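Local coordinates for protein kojibiose phosphorylase (Gut metagenome, PDB 6W0P) that belongs by name and sequence family to the glycoside hydrolase family 65 phosphorylases, carbohydrate-active enzymes with a beta-sandwich domain ahead of a helical catalytic domain, at residues I157-L171 and L233-I247. Sequence-based numbering, arbitrary orientation.
Sequences ISFESDIDTDIKLEL and LNYELTLEANKEKTI
Two sheet-to-sheet connections, one through 162-164 and one through the turn E240-K243, run side by side at one end of the N-terminal beta-sandwich domain. Strand 157-161 pairs with 245-247 in one sheet, while 165-171 pairs with 233-239 in the second. F159-K245 and L169-Y235 are antiparallel hydrogen-bonded pairs with reciprocal N-H to O bonds, F159 N lying 2.8 Å from K245 O. Between the sheets, L239 reaches inward, its CD2 3.8 Å from F159 CB and its CD1 3.8 Å from I167 CG2. I167 CD1 lies over one face of the F159 ring, 3.1 Å above its plane and offset toward the rim; chi1 of 74° tucks CG1 in between I167's own N and C, and the extended chi2 (170°) carries CD1 on to the ring. I247 CD1 sits over the centre of the Y235 ring, whose hydroxyl bonds to T217, and L171 CG packs 3.8 Å from Y235 CE2. Where the two segments pass between the sheets, N242 N donates to S161 O and A241 N, nearly straight, to D164 OD1 (3.1 Å), tying the type II turn E240-K243, closed by K243 N to E240 O, to 162-164. On the outer surface E160 OE1 and E244 OE2 lie 4.4 Å apart, and a water donating to both probably offsets their like charges. T238 OG1 donates to D166 OD1 at 3.0 Å, from 55° out of the carboxylate plane.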
ATOM      1  N   ILE A 157      -9.610  43.638  23.231  1.00 35.33           N
ATOM      2  CA  ILE A 157      -8.467  43.518  24.171  1.00 35.83           C
ATOM      3  C   ILE A 157      -8.565  44.687  25.153  1.00 35.99           C
ATOM      4  O   ILE A 157      -8.558  45.851  24.697  1.00 35.20           O
ATOM      5  CB  ILE A 157      -7.128  43.515  23.411  1.00 36.04           C
ATOM      6  CG1 ILE A 157      -7.120  42.501  22.266  1.00 36.25           C
ATOM      7  CG2 ILE A 157      -5.984  43.274  24.377  1.00 36.48           C
ATOM      8  CD1 ILE A 157      -6.034  42.738  21.244  1.00 36.93           C
ATOM      9  N   SER A 158      -8.660  44.371  26.443  1.00 35.97           N
ATOM     10  CA  SER A 158      -8.615  45.345  27.555  1.00 35.62           C
ATOM     11  C   SER A 158      -7.395  45.088  28.461  1.00 35.75           C
ATOM     12  O   SER A 158      -7.019  43.922  28.681  1.00 35.13           O
ATOM     13  CB  SER A 158      -9.876  45.300  28.328  1.00 35.05           C
ATOM     14  OG  SER A 158      -9.818  44.262  29.273  1.00 34.75           O
ATOM     15  N   PHE A 159      -6.823  46.169  28.988  1.00 35.88           N
ATOM     16  CA  PHE A 159      -5.650  46.176  29.893  1.00 36.19           C
ATOM     17  C   PHE A 159      -6.058  46.909  31.173  1.00 36.39           C
ATOM     18  O   PHE A 159      -6.692  47.980  31.070  1.00 35.39           O
ATOM     19  CB  PHE A 159      -4.477  46.871  29.198  1.00 36.02           C
ATOM     20  CG  PHE A 159      -3.980  46.220  27.929  1.00 35.47           C
ATOM     21  CD1 PHE A 159      -3.001  45.244  27.965  1.00 35.10           C
ATOM     22  CD2 PHE A 159      -4.451  46.619  26.693  1.00 35.26           C
ATOM     23  CE1 PHE A 159      -2.527  44.665  26.803  1.00 34.59           C
ATOM     24  CE2 PHE A 159      -3.980  46.035  25.530  1.00 35.01           C
ATOM     25  CZ  PHE A 159      -3.013  45.065  25.585  1.00 34.82           C
ATOM     26  N   GLU A 160      -5.776  46.344  32.343  1.00 37.36           N
ATOM     27  CA  GLU A 160      -5.964  47.094  33.613  1.00 38.95           C
ATOM     28  C   GLU A 160      -4.738  46.879  34.497  1.00 39.60           C
ATOM     29  O   GLU A 160      -4.613  45.771  35.069  1.00 39.33           O
ATOM     30  CB  GLU A 160      -7.250  46.705  34.342  1.00 39.45           C
ATOM     31  CG  GLU A 160      -7.494  47.572  35.576  1.00 40.67           C
ATOM     32  CD  GLU A 160      -8.893  47.503  36.174  1.00 41.02           C
ATOM     33  OE1 GLU A 160      -9.812  46.996  35.487  1.00 40.51           O
ATOM     34  OE2 GLU A 160      -9.054  47.942  37.338  1.00 42.10           O
ATOM     35  N   SER A 161      -3.886  47.909  34.596  1.00 40.04           N
ATOM     36  CA  SER A 161      -2.643  47.918  35.407  1.00 40.39           C
ATOM     37  C   SER A 161      -2.943  48.426  36.815  1.00 40.63           C
ATOM     38  O   SER A 161      -3.727  49.383  36.935  1.00 41.84           O
ATOM     39  CB  SER A 161      -1.583  48.762  34.755  1.00 40.59           C
ATOM     40  OG  SER A 161      -0.323  48.517  35.360  1.00 40.55           O
ATOM     41  N   ASP A 162      -2.346  47.812  37.836  1.00 41.25           N
ATOM     42  CA  ASP A 162      -2.435  48.298  39.244  1.00 42.46           C
ATOM     43  C   ASP A 162      -1.518  49.523  39.434  1.00 42.30           C
ATOM     44  O   ASP A 162      -1.714  50.223  40.424  1.00 43.31           O
ATOM     45  CB  ASP A 162      -2.178  47.183  40.275  1.00 43.05           C
ATOM     46  CG  ASP A 162      -0.759  46.617  40.299  1.00 44.47           C
ATOM     47  OD1 ASP A 162       0.036  46.924  39.357  1.00 44.47           O
ATOM     48  OD2 ASP A 162      -0.442  45.864  41.259  1.00 44.60           O
ATOM     49  N   ILE A 163      -0.564  49.797  38.537  1.00 42.82           N
ATOM     50  CA  ILE A 163       0.282  51.039  38.582  1.00 43.43           C
ATOM     51  C   ILE A 163       0.265  51.715  37.217  1.00 43.17           C
ATOM     52  O   ILE A 163       0.019  51.031  36.233  1.00 43.26           O
ATOM     53  CB  ILE A 163       1.740  50.764  39.005  1.00 44.15           C
ATOM     54  CG1 ILE A 163       2.446  49.819  38.033  1.00 44.38           C
ATOM     55  CG2 ILE A 163       1.824  50.257  40.435  1.00 44.28           C
ATOM     56  CD1 ILE A 163       3.918  49.644  38.309  1.00 44.53           C
ATOM     57  N   ASP A 164       0.577  53.008  37.180  1.00 44.52           N
ATOM     58  CA  ASP A 164       0.940  53.737  35.932  1.00 45.36           C
ATOM     59  C   ASP A 164       2.096  52.988  35.261  1.00 44.63           C
ATOM     60  O   ASP A 164       3.113  52.743  35.938  1.00 45.20           O
ATOM     61  CB  ASP A 164       1.313  55.201  36.199  1.00 45.70           C
ATOM     62  CG  ASP A 164       0.146  56.070  36.638  1.00 46.50           C
ATOM     63  OD1 ASP A 164      -1.008  55.707  36.336  1.00 47.03           O
ATOM     64  OD2 ASP A 164       0.393  57.094  37.300  1.00 47.88           O
ATOM     65  N   THR A 165       1.923  52.596  33.999  1.00 43.41           N
ATOM     66  CA  THR A 165       2.996  51.993  33.167  1.00 43.48           C
ATOM     67  C   THR A 165       2.637  52.129  31.684  1.00 43.91           C
ATOM     68  O   THR A 165       1.466  52.472  31.353  1.00 44.22           O
ATOM     69  CB  THR A 165       3.235  50.522  33.533  1.00 42.93           C
ATOM     70  OG1 THR A 165       4.406  50.094  32.839  1.00 41.66           O
ATOM     71  CG2 THR A 165       2.071  49.612  33.177  1.00 42.17           C
ATOM     72  N   ASP A 166       3.610  51.832  30.835  1.00 43.82           N
ATOM     73  CA  ASP A 166       3.519  51.895  29.358  1.00 44.44           C
ATOM     74  C   ASP A 166       3.597  50.459  28.840  1.00 44.76           C
ATOM     75  O   ASP A 166       4.400  49.667  29.381  1.00 44.74           O
ATOM     76  CB  ASP A 166       4.650  52.736  28.751  1.00 45.80           C
ATOM     77  CG  ASP A 166       4.510  54.243  28.923  1.00 47.18           C
ATOM     78  OD1 ASP A 166       3.458  54.691  29.432  1.00 47.40           O
ATOM     79  OD2 ASP A 166       5.466  54.964  28.541  1.00 48.22           O
ATOM     80  N   ILE A 167       2.797  50.125  27.831  1.00 44.83           N
ATOM     81  CA  ILE A 167       2.907  48.815  27.135  1.00 45.18           C
ATOM     82  C   ILE A 167       2.861  49.081  25.642  1.00 44.47           C
ATOM     83  O   ILE A 167       2.351  50.143  25.245  1.00 44.50           O
ATOM     84  CB  ILE A 167       1.789  47.848  27.561  1.00 45.92           C
ATOM     85  CG1 ILE A 167       0.441  48.243  26.950  1.00 46.54           C
ATOM     86  CG2 ILE A 167       1.719  47.748  29.075  1.00 46.13           C
ATOM     87  CD1 ILE A 167      -0.631  47.199  27.147  1.00 47.95           C
ATOM     88  N   LYS A 168       3.337  48.113  24.871  1.00 44.33           N
ATOM     89  CA  LYS A 168       3.190  48.104  23.406  1.00 45.38           C
ATOM     90  C   LYS A 168       2.235  46.978  23.022  1.00 42.95           C
ATOM     91  O   LYS A 168       2.390  45.876  23.547  1.00 43.18           O
ATOM     92  CB  LYS A 168       4.549  47.916  22.738  1.00 48.25           C
ATOM     93  CG  LYS A 168       4.561  48.366  21.289  1.00 51.01           C
ATOM     94  CD  LYS A 168       5.501  47.590  20.396  1.00 53.02           C
ATOM     95  CE  LYS A 168       5.298  47.979  18.947  1.00 54.54           C
ATOM     96  NZ  LYS A 168       6.436  47.544  18.109  1.00 56.21           N
ATOM     97  N   LEU A 169       1.280  47.264  22.143  1.00 41.64           N
ATOM     98  CA  LEU A 169       0.357  46.261  21.568  1.00 40.55           C
ATOM     99  C   LEU A 169       0.533  46.294  20.058  1.00 41.14           C
ATOM    100  O   LEU A 169       0.520  47.419  19.501  1.00 42.30           O
ATOM    101  CB  LEU A 169      -1.072  46.610  21.980  1.00 39.51           C
ATOM    102  CG  LEU A 169      -2.185  45.834  21.285  1.00 38.09           C
ATOM    103  CD1 LEU A 169      -2.187  44.363  21.676  1.00 37.38           C
ATOM    104  CD2 LEU A 169      -3.513  46.460  21.611  1.00 37.74           C
ATOM    105  N   GLU A 170       0.771  45.126  19.455  1.00 40.91           N
ATOM    106  CA  GLU A 170       0.805  44.918  17.984  1.00 40.95           C
ATOM    107  C   GLU A 170      -0.399  44.041  17.599  1.00 40.05           C
ATOM    108  O   GLU A 170      -0.533  42.975  18.189  1.00 39.05           O
ATOM    109  CB  GLU A 170       2.113  44.253  17.556  1.00 42.03           C
ATOM    110  CG  GLU A 170       3.363  45.042  17.917  1.00 43.95           C
ATOM    111  CD  GLU A 170       4.693  44.402  17.523  1.00 45.22           C
ATOM    112  OE1 GLU A 170       4.688  43.272  16.983  1.00 47.02           O
ATOM    113  OE2 GLU A 170       5.737  45.023  17.771  1.00 46.07           O
ATOM    114  N   LEU A 171      -1.232  44.493  16.661  1.00 39.02           N
ATOM    115  CA  LEU A 171      -2.253  43.663  15.984  1.00 40.24           C
ATOM    116  C   LEU A 171      -1.701  43.212  14.626  1.00 39.57           C
ATOM    117  O   LEU A 171      -1.299  44.084  13.815  1.00 37.62           O
ATOM    118  CB  LEU A 171      -3.563  44.444  15.814  1.00 40.49           C
ATOM    119  CG  LEU A 171      -4.150  45.102  17.060  1.00 40.35           C
ATOM    120  CD1 LEU A 171      -5.544  45.613  16.754  1.00 40.38           C
ATOM    121  CD2 LEU A 171      -4.181  44.148  18.243  1.00 40.52           C
ATOM    122  N   LEU A 233      -0.491  46.750  12.948  1.00 40.83           N
ATOM    123  CA  LEU A 233      -0.818  48.041  13.574  1.00 42.04           C
ATOM    124  C   LEU A 233      -0.100  48.086  14.935  1.00 43.07           C
ATOM    125  O   LEU A 233      -0.266  47.136  15.721  1.00 40.08           O
ATOM    126  CB  LEU A 233      -2.343  48.136  13.694  1.00 42.30           C
ATOM    127  CG  LEU A 233      -3.115  48.369  12.391  1.00 42.13           C
ATOM    128  CD1 LEU A 233      -4.603  48.093  12.576  1.00 42.57           C
ATOM    129  CD2 LEU A 233      -2.922  49.786  11.880  1.00 42.52           C
ATOM    130  N   ASN A 234       0.705  49.136  15.178  1.00 45.44           N
ATOM    131  CA  ASN A 234       1.465  49.366  16.445  1.00 46.93           C
ATOM    132  C   ASN A 234       0.686  50.343  17.328  1.00 45.60           C
ATOM    133  O   ASN A 234       0.290  51.412  16.821  1.00 44.50           O
ATOM    134  CB  ASN A 234       2.870  49.934  16.200  1.00 49.67           C
ATOM    135  CG  ASN A 234       3.771  48.968  15.465  1.00 52.92           C
ATOM    136  OD1 ASN A 234       3.836  47.784  15.806  1.00 55.53           O
ATOM    137  ND2 ASN A 234       4.482  49.463  14.462  1.00 56.76           N
ATOM    138  N   TYR A 235       0.467  49.990  18.596  1.00 45.23           N
ATOM    139  CA  TYR A 235      -0.157  50.888  19.606  1.00 45.73           C
ATOM    140  C   TYR A 235       0.831  51.046  20.761  1.00 46.46           C
ATOM    141  O   TYR A 235       1.332  50.042  21.287  1.00 46.03           O
ATOM    142  CB  TYR A 235      -1.545  50.390  20.024  1.00 44.64           C
ATOM    143  CG  TYR A 235      -2.487  50.219  18.856  1.00 44.54           C
ATOM    144  CD1 TYR A 235      -3.240  51.280  18.381  1.00 43.77           C
ATOM    145  CD2 TYR A 235      -2.591  49.004  18.193  1.00 43.70           C
ATOM    146  CE1 TYR A 235      -4.065  51.144  17.279  1.00 43.66           C
ATOM    147  CE2 TYR A 235      -3.413  48.851  17.092  1.00 43.59           C
ATOM    148  CZ  TYR A 235      -4.146  49.926  16.628  1.00 43.44           C
ATOM    149  OH  TYR A 235      -4.949  49.784  15.543  1.00 42.36           O
ATOM    150  N   GLU A 236       1.158  52.297  21.067  1.00 49.18           N
ATOM    151  CA  GLU A 236       2.009  52.703  22.210  1.00 51.72           C
ATOM    152  C   GLU A 236       1.042  53.199  23.272  1.00 49.64           C
ATOM    153  O   GLU A 236       0.577  54.332  23.144  1.00 51.18           O
ATOM    154  CB  GLU A 236       3.001  53.812  21.832  1.00 55.76           C
ATOM    155  CG  GLU A 236       3.891  53.493  20.643  1.00 59.60           C
ATOM    156  CD  GLU A 236       4.908  52.391  20.868  1.00 63.70           C
ATOM    157  OE1 GLU A 236       5.413  51.845  19.850  1.00 66.63           O
ATOM    158  OE2 GLU A 236       5.193  52.079  22.051  1.00 67.02           O
ATOM    159  N   LEU A 237       0.680  52.344  24.220  1.00 48.31           N
ATOM    160  CA  LEU A 237      -0.378  52.677  25.198  1.00 46.45           C
ATOM    161  C   LEU A 237       0.266  53.038  26.532  1.00 45.47           C
ATOM    162  O   LEU A 237       1.197  52.316  26.965  1.00 43.11           O
ATOM    163  CB  LEU A 237      -1.337  51.491  25.334  1.00 46.10           C
ATOM    164  CG  LEU A 237      -1.974  51.020  24.025  1.00 45.77           C
ATOM    165  CD1 LEU A 237      -2.745  49.740  24.236  1.00 43.98           C
ATOM    166  CD2 LEU A 237      -2.862  52.103  23.420  1.00 46.16           C
ATOM    167  N   THR A 238      -0.255  54.097  27.149  1.00 45.33           N
ATOM    168  CA  THR A 238      -0.011  54.457  28.556  1.00 46.49           C
ATOM    169  C   THR A 238      -1.218  53.990  29.358  1.00 45.82           C
ATOM    170  O   THR A 238      -2.324  54.442  29.082  1.00 46.90           O
ATOM    171  CB  THR A 238       0.298  55.953  28.678  1.00 47.47           C
ATOM    172  OG1 THR A 238       1.398  56.108  27.783  1.00 47.89           O
ATOM    173  CG2 THR A 238       0.657  56.397  30.085  1.00 47.44           C
ATOM    174  N   LEU A 239      -0.994  53.079  30.291  1.00 46.53           N
ATOM    175  CA  LEU A 239      -2.042  52.569  31.198  1.00 46.16           C
ATOM    176  C   LEU A 239      -2.036  53.436  32.453  1.00 47.23           C
ATOM    177  O   LEU A 239      -0.957  53.619  33.036  1.00 48.03           O
ATOM    178  CB  LEU A 239      -1.764  51.102  31.537  1.00 45.75           C
ATOM    179  CG  LEU A 239      -1.646  50.136  30.360  1.00 45.32           C
ATOM    180  CD1 LEU A 239      -1.503  48.712  30.872  1.00 44.40           C
ATOM    181  CD2 LEU A 239      -2.834  50.254  29.419  1.00 45.30           C
ATOM    182  N   GLU A 240      -3.200  53.955  32.831  1.00 48.52           N
ATOM    183  CA  GLU A 240      -3.431  54.643  34.120  1.00 49.85           C
ATOM    184  C   GLU A 240      -3.882  53.576  35.117  1.00 48.12           C
ATOM    185  O   GLU A 240      -4.825  52.792  34.767  1.00 44.92           O
ATOM    186  CB  GLU A 240      -4.494  55.734  33.992  1.00 53.58           C
ATOM    187  CG  GLU A 240      -4.252  56.693  32.837  1.00 58.00           C
ATOM    188  CD  GLU A 240      -5.258  57.829  32.730  1.00 61.17           C
ATOM    189  OE1 GLU A 240      -5.978  58.086  33.731  1.00 62.87           O
ATOM    190  OE2 GLU A 240      -5.318  58.456  31.646  1.00 64.76           O
ATOM    191  N   ALA A 241      -3.231  53.555  36.283  1.00 46.08           N
ATOM    192  CA  ALA A 241      -3.541  52.661  37.421  1.00 46.18           C
ATOM    193  C   ALA A 241      -5.060  52.559  37.613  1.00 45.14           C
ATOM    194  O   ALA A 241      -5.734  53.618  37.691  1.00 46.01           O
ATOM    195  CB  ALA A 241      -2.875  53.174  38.672  1.00 45.88           C
ATOM    196  N   ASN A 242      -5.580  51.330  37.641  1.00 43.51           N
ATOM    197  CA  ASN A 242      -6.994  51.032  37.993  1.00 43.12           C
ATOM    198  C   ASN A 242      -7.974  51.544  36.916  1.00 43.34           C
ATOM    199  O   ASN A 242      -9.170  51.593  37.210  1.00 43.54           O
ATOM    200  CB  ASN A 242      -7.319  51.602  39.381  1.00 42.11           C
ATOM    201  CG  ASN A 242      -6.270  51.257  40.420  1.00 41.43           C
ATOM    202  OD1 ASN A 242      -5.888  50.099  40.534  1.00 40.01           O
ATOM    203  ND2 ASN A 242      -5.787  52.248  41.156  1.00 40.34           N
ATOM    204  N   LYS A 243      -7.523  51.892  35.710  1.00 45.02           N
ATOM    205  CA  LYS A 243      -8.409  52.387  34.614  1.00 47.05           C
ATOM    206  C   LYS A 243      -8.283  51.475  33.392  1.00 45.19           C
ATOM    207  O   LYS A 243      -7.202  51.380  32.815  1.00 43.45           O
ATOM    208  CB  LYS A 243      -8.071  53.824  34.203  1.00 50.93           C
ATOM    209  CG  LYS A 243      -9.115  54.476  33.308  1.00 54.20           C
ATOM    210  CD  LYS A 243      -8.691  55.832  32.758  1.00 56.97           C
ATOM    211  CE  LYS A 243      -9.727  56.435  31.825  1.00 58.17           C
ATOM    212  NZ  LYS A 243      -9.519  57.893  31.645  1.00 58.61           N
ATOM    213  N   GLU A 244      -9.372  50.827  33.005  1.00 43.79           N
ATOM    214  CA  GLU A 244      -9.336  49.816  31.928  1.00 43.42           C
ATOM    215  C   GLU A 244      -9.159  50.550  30.596  1.00 43.89           C
ATOM    216  O   GLU A 244      -9.834  51.553  30.384  1.00 44.94           O
ATOM    217  CB  GLU A 244     -10.592  48.962  31.994  1.00 42.90           C
ATOM    218  CG  GLU A 244     -10.650  47.948  30.889  1.00 43.42           C
ATOM    219  CD  GLU A 244     -11.956  47.193  30.899  1.00 42.60           C
ATOM    220  OE1 GLU A 244     -12.735  47.398  29.961  1.00 41.64           O
ATOM    221  OE2 GLU A 244     -12.182  46.436  31.857  1.00 42.85           O
ATOM    222  N   LYS A 245      -8.228  50.086  29.767  1.00 43.75           N
ATOM    223  CA  LYS A 245      -7.995  50.582  28.395  1.00 44.32           C
ATOM    224  C   LYS A 245      -8.355  49.440  27.445  1.00 42.04           C
ATOM    225  O   LYS A 245      -7.750  48.371  27.576  1.00 40.33           O
ATOM    226  CB  LYS A 245      -6.530  51.014  28.261  1.00 45.96           C
ATOM    227  CG  LYS A 245      -6.110  51.479  26.879  1.00 48.10           C
ATOM    228  CD  LYS A 245      -6.650  52.853  26.547  1.00 51.18           C
ATOM    229  CE  LYS A 245      -6.407  53.257  25.102  1.00 53.41           C
ATOM    230  NZ  LYS A 245      -7.546  54.039  24.549  1.00 54.19           N
ATOM    231  N   THR A 246      -9.327  49.646  26.563  1.00 42.44           N
ATOM    232  CA  THR A 246      -9.843  48.595  25.649  1.00 42.37           C
ATOM    233  C   THR A 246      -9.614  49.071  24.227  1.00 40.56           C
ATOM    234  O   THR A 246      -9.733  50.244  24.022  1.00 40.63           O
ATOM    235  CB  THR A 246     -11.336  48.268  25.834  1.00 42.79           C
ATOM    236  OG1 THR A 246     -12.139  49.351  25.359  1.00 44.20           O
ATOM    237  CG2 THR A 246     -11.726  48.016  27.268  1.00 44.13           C
ATOM    238  N   ILE A 247      -9.371  48.143  23.310  1.00 39.57           N
ATOM    239  CA  ILE A 247      -9.395  48.369  21.841  1.00 39.45           C
ATOM    240  C   ILE A 247     -10.233  47.242  21.222  1.00 39.04           C
ATOM    241  O   ILE A 247     -10.182  46.111  21.751  1.00 38.21           O
ATOM    242  CB  ILE A 247      -7.955  48.433  21.299  1.00 39.92           C
ATOM    243  CG1 ILE A 247      -7.909  48.708  19.797  1.00 40.47           C
ATOM    244  CG2 ILE A 247      -7.167  47.189  21.651  1.00 40.04           C
ATOM    245  CD1 ILE A 247      -6.504  49.018  19.289  1.00 41.25           C
TER
HETATM  246  O   HOH W   1     -10.285  45.280  33.431  1.00 50.33           O
HETATM  247  O   HOH W   2      -4.555  50.267  33.450  1.00 46.35           O
HETATM  248  O   HOH W   3      -3.600  49.843  42.361  1.00 39.49           O